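PDB 6WY9: acyl-CoA dehydrogenase domain protein Tcur3481 from Thermomonospora curvata, which binds FAD as its cofactor and, as a member of the acyl-CoA dehydrogenase family, probably oxidises acyl-CoA thioesters. Local coordinates for residues A243-L246 against K247-E250; G308-V311 against V312-Q316; P86-P89 against T90-A94; E104-D107 against L108-G111. All blocks are in the same frame, centred on the assembly; numbering follows the deposited sequence.

In the fold
All four contacts are local, each closing no more than a turn or two of continuous chain, and they run in series without nesting or crossing. From the N terminus, contact 3 opens helix 87-100, and contact 4 follows at the turn joining helix 103-106 to helix 109-113. The two pack together where L109 CD2 lies 3.6 Å from A94 O. Beyond the mixed sheet, contact 1 ends the long helix 215-248 at the flavin cofactor. Contact 2 lies within helix 295-319, its centre about 17 Å from that of contact 1. Helix 215-248 ties the halves together, covering residues of contact 3 along its earlier part and of contact 2 further on.

Contact 1 of 4, residues A243-L246 against K247-E250; sequences ASYL and KERE. With FDA (dihydroflavine-adenine dinucleotide), chain C.
R249, just past the last turn of helix 215-248, runs alongside Y245 toward the diphosphate of the reduced flavin. Its CB lies over one face of the tyrosine ring in a CH-pi contact, R249 CB being 4.2 Å from the Y245 ring centroid. With CG anti to the backbone N (chi1 -155°), the chain follows the ring to its phenol end, where R249 CG comes within 3.4 Å of Y245 OH. A bend in the next torsion (chi2 -65°) then swings CD to 3.5 Å from O1A of FDA. Beyond it, R249 NE donates to FDA O1A over 2.7 Å, the oxygen sitting at the guanidinium edge near its plane. R249 NH2 donates to FDA O2P at 2.8 Å, giving each phosphate one N-H; the positive charge would probably offset theirs. R249 NH1 bonds to the backbone of a neighbouring subunit. The backbone that carries this side chain is held by Y245 O, which accepts twice: from R249 N at 3.0 Å, nearly in line with the carbonyl, and from E248 N at 2.9 Å, above the carbonyl plane. The Y245 ring also stacks on H319. On another side of the helix, K247 extends past A243 O to bond through NZ with the backbone of a different neighbouring subunit. The cofactor is also held by H317 O of another chain: an FAD site shared between subunits, as in other acyl-CoA dehydrogenases.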
# COMPACT_ATOMS: atom_id res chain seq x y z
N ALA B 243 -16.24 -11.41 8.85
CA ALA B 243 -17.50 -11.10 8.17
C ALA B 243 -18.70 -11.40 9.07
O ALA B 243 -19.63 -10.58 9.18
CB ALA B 243 -17.60 -11.90 6.86
N SER B 244 -18.73 -12.60 9.68
CA SER B 244 -19.82 -12.94 10.59
C SER B 244 -19.89 -11.98 11.76
O SER B 244 -20.98 -11.58 12.19
CB SER B 244 -19.65 -14.38 11.13
OG SER B 244 -19.67 -15.35 10.08
N TYR B 245 -18.74 -11.68 12.37
CA TYR B 245 -18.73 -10.79 13.53
C TYR B 245 -19.28 -9.40 13.17
O TYR B 245 -20.08 -8.83 13.91
CB TYR B 245 -17.30 -10.67 14.11
CG TYR B 245 -17.24 -9.76 15.31
CD1 TYR B 245 -17.70 -10.20 16.53
CD2 TYR B 245 -16.73 -8.46 15.23
CE1 TYR B 245 -17.68 -9.38 17.67
CE2 TYR B 245 -16.70 -7.61 16.38
CZ TYR B 245 -17.17 -8.07 17.57
OH TYR B 245 -17.16 -7.29 18.71
N LEU B 246 -18.87 -8.86 12.01
CA LEU B 246 -19.27 -7.50 11.62
C LEU B 246 -20.77 -7.41 11.26
O LEU B 246 -21.31 -6.30 11.19
CB LEU B 246 -18.40 -7.01 10.43
CG LEU B 246 -16.90 -6.84 10.80
CD1 LEU B 246 -15.95 -6.60 9.58
CD2 LEU B 246 -16.76 -5.72 11.80
N LYS B 247 -21.42 -8.55 10.99
CA LYS B 247 -22.88 -8.53 10.85
C LYS B 247 -23.56 -8.37 12.20
O LYS B 247 -24.67 -7.85 12.26
CB LYS B 247 -23.39 -9.82 10.21
CG LYS B 247 -22.85 -10.06 8.80
CD LYS B 247 -23.14 -11.50 8.32
CE LYS B 247 -22.46 -11.68 6.97
NZ LYS B 247 -22.45 -13.06 6.46
N GLU B 248 -22.95 -8.90 13.27
CA GLU B 248 -23.53 -8.94 14.61
C GLU B 248 -23.32 -7.63 15.35
O GLU B 248 -24.24 -7.08 15.98
CB GLU B 248 -22.87 -10.07 15.43
CG GLU B 248 -23.13 -11.51 14.95
CD GLU B 248 -22.21 -12.53 15.65
OE1 GLU B 248 -21.36 -12.15 16.49
OE2 GLU B 248 -22.33 -13.73 15.32
N ARG B 249 -22.10 -7.12 15.30
CA ARG B 249 -21.72 -6.00 16.16
C ARG B 249 -22.29 -4.71 15.58
O ARG B 249 -22.00 -4.38 14.42
CB ARG B 249 -20.19 -5.92 16.23
CG ARG B 249 -19.64 -5.24 17.49
CD ARG B 249 -20.01 -3.74 17.61
NE ARG B 249 -19.16 -3.21 18.67
CZ ARG B 249 -19.44 -3.26 19.98
NH1 ARG B 249 -20.64 -3.71 20.44
NH2 ARG B 249 -18.54 -2.78 20.84
N GLU B 250 -23.06 -3.97 16.39
CA GLU B 250 -23.60 -2.67 15.99
C GLU B 250 -22.98 -1.55 16.82
O GLU B 250 -22.72 -1.70 18.02
CB GLU B 250 -25.13 -2.63 16.12
CG GLU B 250 -25.74 -3.85 15.48
CD GLU B 250 -27.20 -3.71 15.16
OE1 GLU B 250 -27.80 -2.67 15.52
OE2 GLU B 250 -27.74 -4.65 14.53
PA FDA C . -15.85 -1.48 17.85
O1A FDA C . -16.66 -2.73 17.77
O2A FDA C . -16.54 -0.15 18.21
O5B FDA C . -15.22 -1.17 16.31
C5B FDA C . -14.49 -2.30 15.92
C4B FDA C . -13.84 -1.95 14.56
O4B FDA C . -14.98 -1.47 13.69
C3B FDA C . -12.94 -0.72 14.61
O3B FDA C . -11.63 -1.04 14.90
C2B FDA C . -13.01 -0.24 13.17
O2B FDA C . -12.28 -1.11 12.22
C1B FDA C . -14.51 -0.41 12.80
N9A FDA C . -15.32 0.80 12.95
C8A FDA C . -15.98 1.28 14.10
N7A FDA C . -16.67 2.39 13.86
C5A FDA C . -16.47 2.65 12.52
C6A FDA C . -16.93 3.69 11.70
N6A FDA C . -17.73 4.66 12.18
N1A FDA C . -16.59 3.74 10.40
C2A FDA C . -15.78 2.72 9.98
N3A FDA C . -15.25 1.66 10.64
C4A FDA C . -15.64 1.66 11.93
N1 FDA C . -11.00 1.47 26.97
C2 FDA C . -11.24 2.14 28.19
O2 FDA C . -12.36 2.65 28.42
N3 FDA C . -10.17 2.20 29.08
C4 FDA C . -8.90 1.63 28.84
O4 FDA C . -8.03 1.71 29.70
C4X FDA C . -8.74 0.96 27.58
N5 FDA C . -7.52 0.37 27.27
C5X FDA C . -7.51 -0.64 26.35
C6 FDA C . -6.49 -1.52 26.29
C7 FDA C . -6.53 -2.57 25.34
C7M FDA C . -5.44 -3.47 25.31
C8 FDA C . -7.54 -2.70 24.46
C8M FDA C . -7.58 -3.79 23.46
C9 FDA C . -8.58 -1.78 24.49
C9A FDA C . -8.56 -0.77 25.44
N10 FDA C . -9.60 0.18 25.49
C10 FDA C . -9.76 0.88 26.69
C1' FDA C . -10.78 -0.01 24.61
C2' FDA C . -10.67 0.80 23.30
O2' FDA C . -10.85 2.12 23.54
C3' FDA C . -11.81 0.18 22.37
O3' FDA C . -11.46 -1.13 21.96
C4' FDA C . -12.08 1.08 21.17
O4' FDA C . -12.70 2.23 21.66
C5' FDA C . -12.92 0.29 20.14
O5' FDA C . -14.14 -0.04 20.73
P FDA C . -14.52 -1.59 20.36
O1P FDA C . -13.40 -2.38 20.83
O2P FDA C . -15.92 -1.83 20.91
O3P FDA C . -14.54 -1.75 18.71

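Contact 2 of 4, residues G308-V311 against V312-Q316; sequences GLNV and VHRTQ
L309 meets both V312 and H313 one turn further along helix 295-319. The apolar contacts come first: L309 CD1 reaches V312 CG2 at 3.9 Å, the two side chains at roughly a right angle, while L309 CG lies 3.8 Å from H313 CD2. L309 points CG anti to its own N (chi1 -169°), which lays it side by side with the imidazole. The same H313 CD2 turns the ring edge to L309 O, 3.4 Å away and in the ring plane. Backbone bonds are regular i to i+4 pairs, among them R314 N to N310 O at 2.9 Å and T315 N to V311 O at 2.9 Å. Polar side chains form the third group. The extended R314 side chain brings its guanidinium beside N310, with NH1 3.8 Å from N310 CB and the amide plane turned 70° from its own. Both residues grip E272, R314 NH1 by a salt bridge to OE1 and N310 ND2 by a hydrogen bond to OE2; N310 OD1 is hydrogen-bonded to a basic side chain of a neighbouring subunit. A leucine in place of R314 would probably leave the E272 carboxylate without its charged mate. V311 and R314 face helix 260-288, V312 and T315 helix 215-248, and H313 meets F334 of helix 330-340 edge-to-face.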
# COMPACT_ATOMS: atom_id res chain seq x y z
N GLY B 308 -1.51 -12.59 2.49
CA GLY B 308 -1.98 -13.29 3.68
C GLY B 308 -1.75 -12.49 4.95
O GLY B 308 -2.62 -12.43 5.83
N LEU B 309 -0.60 -11.84 5.05
CA LEU B 309 -0.32 -11.01 6.21
C LEU B 309 -1.22 -9.79 6.22
O LEU B 309 -1.69 -9.39 7.30
CB LEU B 309 1.13 -10.57 6.24
CG LEU B 309 1.56 -9.92 7.56
CD1 LEU B 309 1.20 -10.91 8.74
CD2 LEU B 309 3.04 -9.65 7.47
N ASN B 310 -1.47 -9.17 5.06
CA ASN B 310 -2.43 -8.06 5.05
C ASN B 310 -3.80 -8.51 5.57
O ASN B 310 -4.42 -7.80 6.36
CB ASN B 310 -2.64 -7.48 3.65
CG ASN B 310 -1.45 -6.73 3.12
OD1 ASN B 310 -0.52 -6.31 3.86
ND2 ASN B 310 -1.51 -6.48 1.82
N VAL B 311 -4.30 -9.65 5.09
CA VAL B 311 -5.63 -10.09 5.52
C VAL B 311 -5.69 -10.17 7.05
O VAL B 311 -6.60 -9.62 7.67
CB VAL B 311 -6.03 -11.43 4.88
CG1 VAL B 311 -7.38 -11.99 5.57
CG2 VAL B 311 -6.17 -11.30 3.32
N VAL B 312 -4.74 -10.89 7.67
CA VAL B 312 -4.88 -11.09 9.14
C VAL B 312 -4.63 -9.80 9.92
O VAL B 312 -5.14 -9.67 11.04
CB VAL B 312 -3.99 -12.23 9.68
CG1 VAL B 312 -4.42 -13.63 9.04
CG2 VAL B 312 -2.45 -11.96 9.50
N HIS B 313 -3.86 -8.83 9.40
CA HIS B 313 -3.85 -7.51 10.04
C HIS B 313 -5.21 -6.81 9.91
O HIS B 313 -5.67 -6.13 10.85
CB HIS B 313 -2.75 -6.62 9.43
CG HIS B 313 -1.41 -6.80 10.10
ND1 HIS B 313 -1.07 -6.13 11.27
CD2 HIS B 313 -0.37 -7.62 9.82
CE1 HIS B 313 0.16 -6.48 11.63
NE2 HIS B 313 0.61 -7.36 10.75
N ARG B 314 -5.84 -6.89 8.73
CA ARG B 314 -7.13 -6.22 8.60
C ARG B 314 -8.16 -6.89 9.51
O ARG B 314 -8.97 -6.20 10.13
CB ARG B 314 -7.63 -6.22 7.14
CG ARG B 314 -6.77 -5.38 6.17
CD ARG B 314 -7.54 -4.98 4.88
NE ARG B 314 -6.60 -4.63 3.81
CZ ARG B 314 -6.03 -5.53 3.03
NH1 ARG B 314 -6.34 -6.81 3.23
NH2 ARG B 314 -5.19 -5.16 2.06
N THR B 315 -8.14 -8.22 9.62
CA THR B 315 -9.18 -8.86 10.43
C THR B 315 -8.93 -8.61 11.92
O THR B 315 -9.89 -8.57 12.70
CB THR B 315 -9.30 -10.38 10.10
OG1 THR B 315 -8.04 -11.03 10.27
CG2 THR B 315 -9.81 -10.63 8.63
N GLN B 316 -7.68 -8.38 12.35
CA GLN B 316 -7.48 -7.89 13.71
C GLN B 316 -8.11 -6.51 13.90
O GLN B 316 -8.87 -6.27 14.84
CB GLN B 316 -6.00 -7.81 14.07
CG GLN B 316 -5.33 -9.12 14.40
CD GLN B 316 -6.08 -9.94 15.43
OE1 GLN B 316 -6.47 -11.07 15.12
NE2 GLN B 316 -6.26 -9.40 16.67

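Contact 3 of 4, residues P86-P89 against T90-A94; sequences PLWP and TLVAA
The N-terminal turns of helix 87-100 are built here, with P86 at the N-cap and a second proline, P89, inside the first turn. P86 O begins the helical bonding by accepting T90 N at 3.2 Å. L87 O takes L91 N at 2.8 Å, nearly straight on, and W88 O takes V92 N at 2.9 Å. P89 has no N-H to give, which costs nothing at a position where the helix offers no acceptor one turn back. The indole of W88 lies over this proline: P89 CD stands 3.3 Å above the ring plane, nearer the ring border than its middle. W88 chi1 of 79° sets CG between the backbone N and the carbonyl carbon, which brings the ring there. Its edge meets V92, with W88 CE3 4.2 Å from V92 CG2 and the methyl near the ring plane. L87 and L91 run alongside each other in one direction, L87 CD2 touching L91 CD1 at 4.0 Å. T90 turns OG1 anti to its carbonyl carbon (chi1 -72°), and this hydroxyl is hydrogen-bonded to L119 O. W88 NE1 bonds to a glycerol, probably from the crystallisation liquor. W88 and V92 pack on helix 215-248, L87 on helix 41-49 and A93 on strand 118-122. Prolines in a first turn, where amides need no helical acceptor, are typical of helix N termini, here in the N-terminal domain of the family.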
# COMPACT_ATOMS: atom_id res chain seq x y z
N PRO B 86 1.36 -31.12 12.82
CA PRO B 86 2.47 -30.76 11.90
C PRO B 86 2.32 -31.41 10.52
O PRO B 86 3.14 -32.24 10.09
CB PRO B 86 3.69 -31.28 12.66
CG PRO B 86 3.17 -32.62 13.21
CD PRO B 86 1.74 -32.25 13.71
N LEU B 87 1.25 -31.05 9.81
CA LEU B 87 1.02 -31.69 8.52
C LEU B 87 2.06 -31.24 7.49
O LEU B 87 2.62 -32.07 6.76
CB LEU B 87 -0.40 -31.38 8.03
CG LEU B 87 -1.54 -32.12 8.75
CD1 LEU B 87 -2.92 -31.48 8.35
CD2 LEU B 87 -1.55 -33.62 8.45
N TRP B 88 2.34 -29.93 7.40
CA TRP B 88 3.25 -29.62 6.30
C TRP B 88 4.67 -30.12 6.59
O TRP B 88 5.29 -30.69 5.68
CB TRP B 88 3.21 -28.12 5.90
CG TRP B 88 3.96 -27.13 6.75
CD1 TRP B 88 3.43 -26.31 7.73
CD2 TRP B 88 5.37 -26.82 6.69
NE1 TRP B 88 4.43 -25.54 8.28
CE2 TRP B 88 5.63 -25.85 7.68
CE3 TRP B 88 6.44 -27.31 5.93
CZ2 TRP B 88 6.92 -25.33 7.90
CZ3 TRP B 88 7.71 -26.80 6.15
CH2 TRP B 88 7.94 -25.82 7.12
N PRO B 89 5.21 -30.03 7.81
CA PRO B 89 6.56 -30.60 8.01
C PRO B 89 6.62 -32.10 7.71
O PRO B 89 7.51 -32.55 6.99
CB PRO B 89 6.89 -30.28 9.48
CG PRO B 89 6.00 -29.08 9.81
CD PRO B 89 4.70 -29.39 9.05
N THR B 90 5.67 -32.88 8.22
CA THR B 90 5.71 -34.32 7.99
C THR B 90 5.48 -34.66 6.52
O THR B 90 6.19 -35.51 5.96
CB THR B 90 4.67 -35.03 8.86
OG1 THR B 90 5.10 -34.99 10.22
CG2 THR B 90 4.50 -36.49 8.46
N LEU B 91 4.45 -34.04 5.89
CA LEU B 91 4.05 -34.49 4.55
C LEU B 91 4.94 -33.91 3.44
O LEU B 91 5.13 -34.57 2.42
CB LEU B 91 2.57 -34.16 4.28
CG LEU B 91 1.62 -35.01 5.15
CD1 LEU B 91 0.10 -34.72 4.96
CD2 LEU B 91 1.92 -36.54 4.99
N VAL B 92 5.44 -32.68 3.59
CA VAL B 92 6.48 -32.20 2.67
C VAL B 92 7.73 -33.07 2.79
O VAL B 92 8.34 -33.46 1.77
CB VAL B 92 6.79 -30.70 2.92
CG1 VAL B 92 8.01 -30.24 2.11
CG2 VAL B 92 5.55 -29.78 2.59
N ALA B 93 8.15 -33.42 4.01
CA ALA B 93 9.29 -34.32 4.12
C ALA B 93 8.99 -35.64 3.44
O ALA B 93 9.85 -36.21 2.75
CB ALA B 93 9.68 -34.54 5.58
N ALA B 94 7.76 -36.15 3.60
CA ALA B 94 7.44 -37.46 3.04
C ALA B 94 7.40 -37.41 1.52
O ALA B 94 7.82 -38.36 0.84
CB ALA B 94 6.10 -37.98 3.60

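Contact 4 of 4, residues E104-D107 against L108-G111; sequences EQRD and LLPG
R106 and L109 cross at a slant, the aliphatic base of the arginine resting on a leucine methyl: R106 CB lies 4.1 Å from L109 CD1. Between them the chain makes a type I beta turn, closed by L109 N donating to R106 O at 3.0 Å. A second i to i+3 bond precedes it, L108 N to Q105 O at 2.9 Å. In both the donor stands above the carbonyl plane, as is usual for i to i+3 bonds. The two leucines take the same stance, CG anti to the carbonyl carbon (chi1 -56° in L108, -66° in L109), yet successive places in the turn send them different ways. L108 lays its CG against Q105 O at 3.3 Å and goes on to touch R117. L109 passes R106 O, CG to O 3.4 Å, and enters the buried side, against A94 and A98 of helix 87-100 and A61. An alanine in place of L109 would probably open a gap against helix 87-100 and take away part of the apolar support under R106. The P110 ring presents its CD to the turn, 3.4 Å from D107 O. Q105 points away from the second half, its amide bonded through OE1 to T102 N and through NE2 to A210 O. Since P110 has no N-H, R106 O meets its CD where a helix would supply a donor. D107 O is served instead by a water, which donates to it at 3.0 Å and accepts from G111 N. Two i to i+3 bonds and one bridging water thus satisfy backbone groups where the regular i to i+4 pattern lapses between helix 103-106 and helix 109-113.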
# COMPACT_ATOMS: atom_id res chain seq x y z
N GLU B 104 15.52 -47.61 0.71
CA GLU B 104 15.55 -47.65 2.17
C GLU B 104 14.78 -46.49 2.80
O GLU B 104 14.04 -46.68 3.77
CB GLU B 104 17.00 -47.66 2.66
CG GLU B 104 17.18 -47.97 4.14
CD GLU B 104 18.16 -47.02 4.80
OE1 GLU B 104 17.71 -46.00 5.36
OE2 GLU B 104 19.38 -47.30 4.76
N GLN B 105 14.95 -45.27 2.27
CA GLN B 105 14.24 -44.12 2.81
C GLN B 105 12.74 -44.21 2.54
O GLN B 105 11.93 -43.93 3.43
CB GLN B 105 14.83 -42.82 2.26
CG GLN B 105 16.29 -42.66 2.69
CD GLN B 105 17.07 -41.63 1.88
OE1 GLN B 105 16.66 -41.23 0.78
NE2 GLN B 105 18.21 -41.20 2.41
N ARG B 106 12.34 -44.64 1.33
CA ARG B 106 10.91 -44.79 1.04
C ARG B 106 10.24 -45.84 1.92
O ARG B 106 9.02 -45.82 2.08
CB ARG B 106 10.70 -45.13 -0.44
CG ARG B 106 11.00 -43.97 -1.39
CD ARG B 106 10.69 -44.31 -2.86
NE ARG B 106 11.81 -44.94 -3.55
CZ ARG B 106 11.81 -46.17 -4.07
NH1 ARG B 106 10.72 -46.94 -3.98
NH2 ARG B 106 12.89 -46.63 -4.69
N ASP B 107 11.01 -46.78 2.48
CA ASP B 107 10.41 -47.71 3.42
C ASP B 107 9.90 -47.03 4.69
O ASP B 107 9.15 -47.66 5.45
CB ASP B 107 11.40 -48.82 3.77
CG ASP B 107 11.54 -49.83 2.64
OD1 ASP B 107 10.57 -49.97 1.87
OD2 ASP B 107 12.61 -50.47 2.52
N LEU B 108 10.25 -45.76 4.93
CA LEU B 108 9.68 -45.06 6.08
C LEU B 108 8.25 -44.59 5.83
O LEU B 108 7.57 -44.18 6.79
CB LEU B 108 10.57 -43.85 6.44
CG LEU B 108 12.06 -44.07 6.75
CD1 LEU B 108 12.75 -42.73 6.97
CD2 LEU B 108 12.21 -44.90 7.99
N LEU B 109 7.77 -44.60 4.58
CA LEU B 109 6.54 -43.91 4.22
C LEU B 109 5.30 -44.64 4.76
O LEU B 109 4.33 -44.01 5.18
CB LEU B 109 6.46 -43.73 2.69
CG LEU B 109 7.55 -42.78 2.11
CD1 LEU B 109 7.59 -42.67 0.57
CD2 LEU B 109 7.41 -41.39 2.74
N PRO B 110 5.28 -45.98 4.73
CA PRO B 110 4.14 -46.67 5.35
C PRO B 110 3.87 -46.19 6.76
O PRO B 110 2.70 -45.98 7.11
CB PRO B 110 4.58 -48.14 5.29
CG PRO B 110 5.34 -48.18 3.99
CD PRO B 110 6.18 -46.93 4.05
N GLY B 111 4.90 -45.98 7.59
CA GLY B 111 4.66 -45.49 8.93
C GLY B 111 4.10 -44.07 8.96
O GLY B 111 3.40 -43.70 9.91
O HOH W 1 7.49 -47.17 7.86